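Local coordinates for halorhodopsin (Halobacterium salinarum, PDB 2JAF), which works as a light-driven chloride pump of the archaeal membrane, using a covalently bound retinal as its chromophore, at residues I62-S73 against K242-L250; W112-L121 against L134-C145. The protein carries 2 engineered substitutions. All coordinates share one frame; numbering follows the deposited sequence.

Contact 1: residues I62-S73 against K242-L250. With RET (retinal), chain G.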
# COMPACT_ATOMS: atom_id res chain seq x y z
N ILE A 62 10.25 16.52 -9.00
CA ILE A 62 9.41 15.95 -10.04
C ILE A 62 10.28 15.05 -10.91
O ILE A 62 9.81 14.05 -11.46
CB ILE A 62 8.75 17.05 -10.89
CG1 ILE A 62 7.84 17.90 -10.01
CG2 ILE A 62 7.94 16.43 -12.02
CD1 ILE A 62 7.21 19.08 -10.72
N TRP A 63 11.56 15.41 -11.03
CA TRP A 63 12.51 14.63 -11.81
C TRP A 63 12.62 13.22 -11.22
O TRP A 63 12.62 12.23 -11.96
CB TRP A 63 13.88 15.30 -11.80
CG TRP A 63 14.96 14.48 -12.45
CD1 TRP A 63 15.00 14.07 -13.75
CD2 TRP A 63 16.16 14.00 -11.84
NE1 TRP A 63 16.15 13.35 -13.98
CE2 TRP A 63 16.88 13.29 -12.83
CE3 TRP A 63 16.69 14.09 -10.54
CZ2 TRP A 63 18.11 12.68 -12.57
CZ3 TRP A 63 17.92 13.48 -10.28
CH2 TRP A 63 18.62 12.79 -11.29
N GLY A 64 12.73 13.14 -9.90
CA GLY A 64 12.84 11.85 -9.23
C GLY A 64 11.59 11.00 -9.38
O GLY A 64 11.67 9.81 -9.67
N ALA A 65 10.44 11.62 -9.18
CA ALA A 65 9.17 10.92 -9.31
C ALA A 65 9.03 10.39 -10.74
O ALA A 65 8.52 9.29 -10.97
CB ALA A 65 8.02 11.86 -8.99
N THR A 66 9.51 11.18 -11.69
CA THR A 66 9.43 10.80 -13.10
C THR A 66 10.39 9.65 -13.42
O THR A 66 10.05 8.75 -14.18
CB THR A 66 9.75 12.00 -14.01
OG1 THR A 66 8.82 13.06 -13.73
CG2 THR A 66 9.61 11.61 -15.47
N LEU A 67 11.58 9.68 -12.82
CA LEU A 67 12.58 8.64 -13.04
C LEU A 67 12.06 7.26 -12.65
O LEU A 67 12.42 6.25 -13.26
CB LEU A 67 13.84 8.93 -12.22
CG LEU A 67 14.88 9.86 -12.85
CD1 LEU A 67 16.00 10.13 -11.85
CD2 LEU A 67 15.43 9.22 -14.12
N MET A 68 11.22 7.22 -11.63
CA MET A 68 10.69 5.95 -11.17
C MET A 68 9.59 5.33 -12.00
O MET A 68 9.30 4.15 -11.85
CB MET A 68 10.21 6.09 -9.74
CG MET A 68 11.37 6.13 -8.77
SD MET A 68 10.74 5.89 -7.14
CE MET A 68 10.35 7.58 -6.72
N ILE A 69 8.98 6.11 -12.88
CA ILE A 69 7.93 5.56 -13.73
C ILE A 69 8.52 4.43 -14.55
O ILE A 69 7.98 3.32 -14.57
CB ILE A 69 7.31 6.66 -14.63
CG1 ILE A 69 6.52 7.64 -13.75
CG2 ILE A 69 6.41 6.03 -15.69
CD1 ILE A 69 6.06 8.90 -14.45
N PRO A 70 9.66 4.67 -15.24
CA PRO A 70 10.22 3.57 -16.03
C PRO A 70 10.90 2.52 -15.15
O PRO A 70 11.05 1.37 -15.56
CB PRO A 70 11.20 4.28 -16.96
CG PRO A 70 11.63 5.48 -16.16
CD PRO A 70 10.34 5.94 -15.55
N LEU A 71 11.28 2.91 -13.93
CA LEU A 71 11.91 1.96 -13.00
C LEU A 71 10.88 0.91 -12.59
O LEU A 71 11.18 -0.29 -12.59
CB LEU A 71 12.43 2.69 -11.76
CG LEU A 71 13.77 3.40 -11.93
CD1 LEU A 71 14.07 4.25 -10.71
CD2 LEU A 71 14.86 2.35 -12.14
N VAL A 72 9.67 1.35 -12.25
CA VAL A 72 8.60 0.42 -11.87
C VAL A 72 8.21 -0.41 -13.09
O VAL A 72 7.92 -1.61 -12.99
CB VAL A 72 7.35 1.18 -11.36
CG1 VAL A 72 6.23 0.18 -11.00
CG2 VAL A 72 7.72 2.03 -10.15
N SER A 73 8.22 0.23 -14.26
CA SER A 73 7.86 -0.46 -15.50
C SER A 73 8.81 -1.63 -15.79
O SER A 73 8.35 -2.73 -16.10
CB SER A 73 7.90 0.53 -16.67
OG SER A 73 7.48 -0.10 -17.88
N LYS A 242 3.66 6.00 -20.41
CA LYS A 242 4.76 6.10 -19.45
C LYS A 242 6.01 6.80 -19.98
O LYS A 242 6.39 7.87 -19.49
CB LYS A 242 5.19 4.72 -18.95
CG LYS A 242 4.25 4.08 -17.96
CD LYS A 242 4.81 2.73 -17.52
CE LYS A 242 4.04 2.12 -16.37
NZ LYS A 242 2.67 1.78 -16.73
N TYR A 243 6.67 6.19 -20.95
CA TYR A 243 7.92 6.74 -21.46
C TYR A 243 7.76 8.08 -22.17
O TYR A 243 8.43 9.05 -21.80
CB TYR A 243 8.64 5.73 -22.36
CG TYR A 243 8.62 4.30 -21.82
CD1 TYR A 243 8.66 4.05 -20.45
CD2 TYR A 243 8.50 3.22 -22.69
CE1 TYR A 243 8.56 2.74 -19.95
CE2 TYR A 243 8.41 1.91 -22.21
CZ TYR A 243 8.43 1.68 -20.84
OH TYR A 243 8.26 0.40 -20.36
N VAL A 244 6.90 8.14 -23.18
CA VAL A 244 6.70 9.39 -23.91
C VAL A 244 6.11 10.44 -22.98
O VAL A 244 6.55 11.59 -22.97
CB VAL A 244 5.78 9.19 -25.16
CG1 VAL A 244 5.45 10.54 -25.80
CG2 VAL A 244 6.50 8.32 -26.19
N PHE A 245 5.13 10.02 -22.18
CA PHE A 245 4.49 10.93 -21.23
C PHE A 245 5.53 11.54 -20.30
O PHE A 245 5.55 12.76 -20.09
CB PHE A 245 3.45 10.16 -20.40
CG PHE A 245 2.89 10.95 -19.25
CD1 PHE A 245 3.53 10.96 -18.02
CD2 PHE A 245 1.71 11.68 -19.40
CE1 PHE A 245 3.01 11.69 -16.94
CE2 PHE A 245 1.19 12.41 -18.33
CZ PHE A 245 1.84 12.41 -17.10
N ALA A 246 6.40 10.70 -19.74
CA ALA A 246 7.44 11.16 -18.82
C ALA A 246 8.43 12.08 -19.53
O ALA A 246 8.90 13.06 -18.94
CB ALA A 246 8.18 9.97 -18.23
N PHE A 247 8.74 11.78 -20.79
CA PHE A 247 9.66 12.61 -21.55
C PHE A 247 9.11 14.03 -21.72
O PHE A 247 9.82 15.01 -21.50
CB PHE A 247 9.91 12.01 -22.94
CG PHE A 247 10.78 12.87 -23.82
CD1 PHE A 247 12.14 12.99 -23.56
CD2 PHE A 247 10.22 13.60 -24.86
CE1 PHE A 247 12.94 13.83 -24.33
CE2 PHE A 247 11.01 14.45 -25.64
CZ PHE A 247 12.38 14.56 -25.38
N ILE A 248 7.85 14.12 -22.13
CA ILE A 248 7.20 15.41 -22.33
C ILE A 248 7.15 16.21 -21.04
O ILE A 248 7.43 17.41 -21.04
CB ILE A 248 5.78 15.21 -22.88
CG1 ILE A 248 5.85 14.61 -24.29
CG2 ILE A 248 5.02 16.55 -22.89
CD1 ILE A 248 4.50 14.20 -24.86
N LEU A 249 6.78 15.54 -19.95
CA LEU A 249 6.69 16.20 -18.65
C LEU A 249 8.05 16.71 -18.18
O LEU A 249 8.20 17.88 -17.81
CB LEU A 249 6.08 15.24 -17.62
CG LEU A 249 6.09 15.56 -16.13
CD1 LEU A 249 5.86 17.04 -15.87
CD2 LEU A 249 5.01 14.72 -15.46
N LEU A 250 9.05 15.83 -18.21
CA LEU A 250 10.39 16.18 -17.76
C LEU A 250 11.04 17.29 -18.59
O LEU A 250 11.65 18.21 -18.05
CB LEU A 250 11.28 14.94 -17.77
CG LEU A 250 12.67 15.08 -17.15
CD1 LEU A 250 12.57 15.69 -15.76
CD2 LEU A 250 13.33 13.71 -17.08
C1 RET G . -8.47 -2.28 -16.18
C2 RET G . -9.72 -3.28 -16.20
C3 RET G . -10.95 -2.86 -15.36
C4 RET G . -11.51 -1.44 -15.84
C5 RET G . -10.42 -0.30 -15.96
C6 RET G . -8.93 -0.67 -16.14
C7 RET G . -7.93 0.45 -16.14
C8 RET G . -6.57 0.47 -16.15
C9 RET G . -5.77 1.64 -16.40
C10 RET G . -4.42 1.28 -16.46
C11 RET G . -3.39 2.17 -16.71
C12 RET G . -2.08 1.70 -16.82
C13 RET G . -0.93 2.57 -17.00
C14 RET G . 0.30 1.86 -17.02
C15 RET G . 1.56 2.42 -16.97
C16 RET G . -7.68 -2.69 -14.88
C17 RET G . -7.61 -2.64 -17.50
C18 RET G . -10.96 1.12 -15.92
C19 RET G . -6.42 3.09 -16.72
C20 RET G . -1.06 4.10 -17.19

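Contact 2: residues W112-L121 against L134-C145. With RET (retinal), chain G; PLM (palmitic acid), chain D; PLM (palmitic acid), chain B.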
# COMPACT_ATOMS: atom_id res chain seq x y z
N TRP A 112 0.71 -1.92 -11.84
CA TRP A 112 0.05 -0.65 -12.15
C TRP A 112 -0.30 0.04 -10.83
O TRP A 112 -0.38 1.27 -10.76
CB TRP A 112 -1.26 -0.86 -12.94
CG TRP A 112 -1.08 -1.32 -14.37
CD1 TRP A 112 0.04 -1.24 -15.13
CD2 TRP A 112 -2.09 -1.92 -15.20
NE1 TRP A 112 -0.19 -1.75 -16.38
CE2 TRP A 112 -1.49 -2.18 -16.45
CE3 TRP A 112 -3.44 -2.26 -15.01
CZ2 TRP A 112 -2.20 -2.76 -17.51
CZ3 TRP A 112 -4.14 -2.84 -16.06
CH2 TRP A 112 -3.51 -3.09 -17.30
N ALA A 113 -0.51 -0.76 -9.78
CA ALA A 113 -0.85 -0.23 -8.46
C ALA A 113 0.26 0.62 -7.86
O ALA A 113 0.04 1.35 -6.89
CB ALA A 113 -1.21 -1.39 -7.51
N LEU A 114 1.46 0.53 -8.43
CA LEU A 114 2.58 1.34 -7.98
C LEU A 114 2.96 2.38 -9.04
O LEU A 114 3.24 3.53 -8.71
CB LEU A 114 3.80 0.46 -7.67
CG LEU A 114 5.06 1.22 -7.25
CD1 LEU A 114 4.82 1.99 -5.96
CD2 LEU A 114 6.21 0.24 -7.08
N SER A 115 2.96 1.98 -10.31
CA SER A 115 3.32 2.90 -11.38
C SER A 115 2.29 3.99 -11.65
O SER A 115 2.67 5.14 -11.90
CB SER A 115 3.61 2.14 -12.68
OG SER A 115 2.45 1.50 -13.19
N THR A 116 1.00 3.67 -11.61
CA THR A 116 0.02 4.73 -11.89
C THR A 116 0.02 5.77 -10.78
O THR A 116 -0.17 6.96 -11.04
CB THR A 116 -1.41 4.17 -12.21
OG1 THR A 116 -1.86 3.26 -11.20
CG2 THR A 116 -1.39 3.45 -13.54
N PRO A 117 0.22 5.35 -9.52
CA PRO A 117 0.24 6.38 -8.47
C PRO A 117 1.45 7.31 -8.67
O PRO A 117 1.39 8.50 -8.33
CB PRO A 117 0.33 5.55 -7.19
CG PRO A 117 -0.49 4.35 -7.53
CD PRO A 117 0.01 4.02 -8.93
N MET A 118 2.53 6.78 -9.22
CA MET A 118 3.71 7.61 -9.47
C MET A 118 3.46 8.60 -10.60
O MET A 118 3.94 9.73 -10.58
CB MET A 118 4.94 6.75 -9.77
CG MET A 118 5.57 6.16 -8.51
SD MET A 118 5.96 7.45 -7.29
CE MET A 118 4.50 7.40 -6.27
N ILE A 119 2.69 8.17 -11.61
CA ILE A 119 2.35 9.06 -12.71
C ILE A 119 1.52 10.21 -12.14
O ILE A 119 1.75 11.38 -12.45
CB ILE A 119 1.52 8.32 -13.80
CG1 ILE A 119 2.38 7.28 -14.51
CG2 ILE A 119 0.96 9.33 -14.82
CD1 ILE A 119 1.62 6.43 -15.54
N LEU A 120 0.55 9.86 -11.29
CA LEU A 120 -0.32 10.85 -10.66
C LEU A 120 0.45 11.75 -9.70
O LEU A 120 0.13 12.92 -9.54
CB LEU A 120 -1.48 10.14 -9.94
CG LEU A 120 -2.40 9.35 -10.90
CD1 LEU A 120 -3.39 8.49 -10.11
CD2 LEU A 120 -3.13 10.32 -11.81
N LEU A 121 1.46 11.19 -9.04
CA LEU A 121 2.28 11.97 -8.12
C LEU A 121 3.04 13.03 -8.92
O LEU A 121 3.06 14.21 -8.54
CB LEU A 121 3.28 11.06 -7.39
CG LEU A 121 4.29 11.80 -6.51
CD1 LEU A 121 3.57 12.62 -5.44
CD2 LEU A 121 5.23 10.79 -5.86
N LEU A 134 -4.52 14.82 -3.60
CA LEU A 134 -3.57 13.83 -4.09
C LEU A 134 -3.83 12.49 -3.42
O LEU A 134 -3.84 11.44 -4.06
CB LEU A 134 -2.14 14.28 -3.81
CG LEU A 134 -1.01 13.35 -4.26
CD1 LEU A 134 -1.02 13.21 -5.78
CD2 LEU A 134 0.32 13.92 -3.79
N PHE A 135 -4.05 12.54 -2.11
CA PHE A 135 -4.32 11.35 -1.30
C PHE A 135 -5.54 10.58 -1.82
O PHE A 135 -5.48 9.37 -2.03
CB PHE A 135 -4.59 11.76 0.15
CG PHE A 135 -3.45 11.50 1.09
CD1 PHE A 135 -2.93 10.21 1.24
CD2 PHE A 135 -2.90 12.53 1.85
CE1 PHE A 135 -1.90 9.96 2.14
CE2 PHE A 135 -1.87 12.28 2.76
CZ PHE A 135 -1.37 11.00 2.91
N THR A 136 -6.63 11.30 -2.01
CA THR A 136 -7.88 10.70 -2.47
C THR A 136 -7.73 10.07 -3.84
O THR A 136 -8.26 8.99 -4.10
CB THR A 136 -8.99 11.76 -2.53
OG1 THR A 136 -9.08 12.43 -1.27
CG2 THR A 136 -10.32 11.10 -2.83
N VAL A 137 -6.99 10.75 -4.71
CA VAL A 137 -6.79 10.26 -6.07
C VAL A 137 -5.96 8.99 -6.13
O VAL A 137 -6.26 8.08 -6.89
CB VAL A 137 -6.16 11.37 -6.94
CG1 VAL A 137 -5.84 10.84 -8.33
CG2 VAL A 137 -7.12 12.54 -7.05
N ILE A 138 -4.91 8.92 -5.30
CA ILE A 138 -4.06 7.74 -5.29
C ILE A 138 -4.83 6.54 -4.75
O ILE A 138 -4.68 5.41 -5.23
CB ILE A 138 -2.79 7.99 -4.44
CG1 ILE A 138 -1.94 9.07 -5.12
CG2 ILE A 138 -1.99 6.69 -4.28
CD1 ILE A 138 -0.64 9.38 -4.42
N ALA A 139 -5.68 6.79 -3.76
CA ALA A 139 -6.48 5.72 -3.18
C ALA A 139 -7.45 5.19 -4.23
O ALA A 139 -7.63 3.98 -4.36
CB ALA A 139 -7.25 6.23 -1.97
N ALA A 140 -8.06 6.11 -4.98
CA ALA A 140 -9.01 5.72 -6.01
C ALA A 140 -8.28 4.93 -7.09
O ALA A 140 -8.81 3.96 -7.64
CB ALA A 140 -9.66 6.96 -6.62
N ASP A 141 -7.06 5.36 -7.38
CA ASP A 141 -6.25 4.71 -8.39
C ASP A 141 -5.90 3.29 -7.95
O ASP A 141 -5.98 2.35 -8.74
CB ASP A 141 -4.97 5.52 -8.62
CG ASP A 141 -4.16 4.99 -9.78
OD1 ASP A 141 -4.53 5.26 -10.94
OD2 ASP A 141 -3.16 4.30 -9.52
N ILE A 142 -5.53 3.13 -6.69
CA ILE A 142 -5.19 1.81 -6.17
C ILE A 142 -6.42 0.91 -6.25
O ILE A 142 -6.31 -0.26 -6.61
CB ILE A 142 -4.66 1.91 -4.72
CG1 ILE A 142 -3.29 2.60 -4.73
CG2 ILE A 142 -4.53 0.52 -4.11
CD1 ILE A 142 -2.73 2.92 -3.35
N GLY A 143 -7.59 1.47 -5.94
CA GLY A 143 -8.82 0.70 -6.02
C GLY A 143 -9.09 0.22 -7.43
O GLY A 143 -9.51 -0.92 -7.65
N MET A 144 -8.84 1.10 -8.41
CA MET A 144 -9.06 0.75 -9.81
C MET A 144 -8.16 -0.43 -10.18
O MET A 144 -8.60 -1.40 -10.80
CB MET A 144 -8.74 1.96 -10.72
CG MET A 144 -8.73 1.67 -12.22
SD MET A 144 -8.08 3.09 -13.17
CE MET A 144 -6.33 2.84 -12.95
N CYS A 145 -6.90 -0.36 -9.77
CA CYS A 145 -5.95 -1.41 -10.08
C CYS A 145 -6.24 -2.75 -9.42
O CYS A 145 -6.15 -3.79 -10.07
CB CYS A 145 -4.53 -0.96 -9.69
SG CYS A 145 -3.93 0.39 -10.71
C1 RET G . -8.47 -2.28 -16.18
C2 RET G . -9.72 -3.28 -16.20
C3 RET G . -10.95 -2.86 -15.36
C4 RET G . -11.51 -1.44 -15.84
C5 RET G . -10.42 -0.30 -15.96
C6 RET G . -8.93 -0.67 -16.14
C7 RET G . -7.93 0.45 -16.14
C8 RET G . -6.57 0.47 -16.15
C9 RET G . -5.77 1.64 -16.40
C10 RET G . -4.42 1.28 -16.46
C11 RET G . -3.39 2.17 -16.71
C12 RET G . -2.08 1.70 -16.82
C13 RET G . -0.93 2.57 -17.00
C14 RET G . 0.30 1.86 -17.02
C15 RET G . 1.56 2.42 -16.97
C16 RET G . -7.68 -2.69 -14.88
C17 RET G . -7.61 -2.64 -17.50
C18 RET G . -10.96 1.12 -15.92
C19 RET G . -6.42 3.09 -16.72
C20 RET G . -1.06 4.10 -17.19
C1 PLM D . 6.85 -6.83 -9.77
O1 PLM D . 7.51 -7.88 -9.78
O2 PLM D . 7.09 -5.89 -10.56
C2 PLM D . 5.74 -6.71 -8.74
C3 PLM D . 5.73 -5.43 -7.91
C4 PLM D . 4.53 -5.50 -6.97
C5 PLM D . 4.48 -4.25 -6.11
C6 PLM D . 3.16 -3.53 -6.21
C7 PLM D . 3.18 -2.51 -5.09
C8 PLM D . 1.91 -1.69 -5.03
C9 PLM D . 2.03 -0.68 -3.91
CA PLM D . 0.76 0.16 -3.80
CB PLM D . 0.81 1.47 -3.02
CC PLM D . 1.73 2.56 -3.54
CD PLM D . 1.57 3.78 -2.66
CE PLM D . 2.47 4.92 -3.14
CF PLM D . 2.44 6.03 -2.10
CG PLM D . 3.30 7.20 -2.53
C1 PLM B . -11.31 -7.08 -3.29
O1 PLM B . -11.57 -7.95 -4.14
O2 PLM B . -12.19 -6.31 -2.85
C2 PLM B . -9.88 -7.00 -2.79
C3 PLM B . -9.26 -5.61 -2.79
C4 PLM B . -7.85 -5.73 -2.23
C5 PLM B . -7.18 -4.37 -2.22
C6 PLM B . -6.66 -3.99 -0.85
C7 PLM B . -5.78 -2.78 -1.08
C8 PLM B . -5.17 -2.26 0.20
C9 PLM B . -4.34 -1.03 -0.12
CA PLM B . -3.67 -0.49 1.14
CB PLM B . -3.13 0.94 1.13
CC PLM B . -4.12 2.06 0.91
CD PLM B . -3.38 3.38 0.99
CE PLM B . -4.33 4.56 0.80
CF PLM B . -3.49 5.83 0.67
CG PLM B . -4.39 7.04 0.48

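Contact 1: residues I62-S73 against K242-L250
S73 and Y243 meet through their hydroxyls, S73 OG lying 2.6 Å from Y243 OH in a hydrogen bond that either group could donate. The serine oxygen sits at the edge of the tyrosine ring, near its plane. With chi1 at -177°, S73 OG stands opposite its backbone N, a setting that brings it to the phenol. P70 CB also touches this ring, at CE1. Next to the pair, K242 runs past helix 58-82: I69 CG2 packs 3.7 Å from K242 CG, and S73 CB lies 3.9 Å from K242 CD. Beyond CD the lysine chain bends at chi4 (65°), and K242 NZ is joined covalently to C15 of retinal at 1.3 Å. One turn on, T66 CG2 rests 3.5 Å from A246 CB. The other branch, T66 OG1, turns back to its own helix and donates to I62 O (2.7 Å), which T66 N reaches from the opposite face of the carbonyl plane. At the far end L250 CD1 meets W63 CD1 at 3.5 Å, while W63 NE1 is bonded to F47 O on helix 27-50. K242 CG and CD thus lie against I69 and S73, and the lysine nitrogen is committed to the Schiff base linkage expected of a microbial rhodopsin.

Contact 2: residues W112-L121 against L134-C145
T116 reaches D141 across the two helices, its hydroxyl branch turned to the aspartate and its methyl to retinal. T116 CB lies 3.2 Å from D141 OD2. From there T116 OG1 takes the position between the backbone N and the carbonyl carbon (chi1 52°), which puts it 2.4 Å from D141 OD2, a very short separation, and 2.5 Å from W112 O one turn back, so the hydroxyl lies within reach of both oxygens. C145 SG adds a sulfur 3.6 Å from T116 OG1. The methyl, T116 CG2, goes the other way and meets retinal C13 at 3.6 Å, so a single residue touches both the D141 side chain and the polyene. W112 lays one ring face over the same polyene, at C12. The aspartate is boxed in by carbon as well: P117 CD approaches D141 OD2 at 3.2 Å, and L120 CD1 comes to 3.5 Å from D141 OD1. Further along, L121 CD1 packs on L134 CD2. The antiparallel helices, 149° between their directions, have W207 of helix 193-216 against T116, L120 and D141, helix 158-180 against V137 and M144, and neighbouring subunits around F135.

How the contacts relate
The centres of contacts 1 and 2 lie about 15 Å apart within one bundle of transmembrane helices of the bacteriorhodopsin-like family. Along the chain, both segments of contact 2 fall between the two segments of contact 1: helix 58-82 comes first, then helices 106-127 and 131-153, and finally helix 227-255. Helix 106-127 bridges the two, with V72 packing on L114 and S115, K242 beside S115, and F245 on I119. Retinal joins them as well, since contact 1 supplies its covalent lysine and contact 2 lines its polyene. Both contacts also touch the second subunit, so the helices around the chromophore take part in the trimer's packing too.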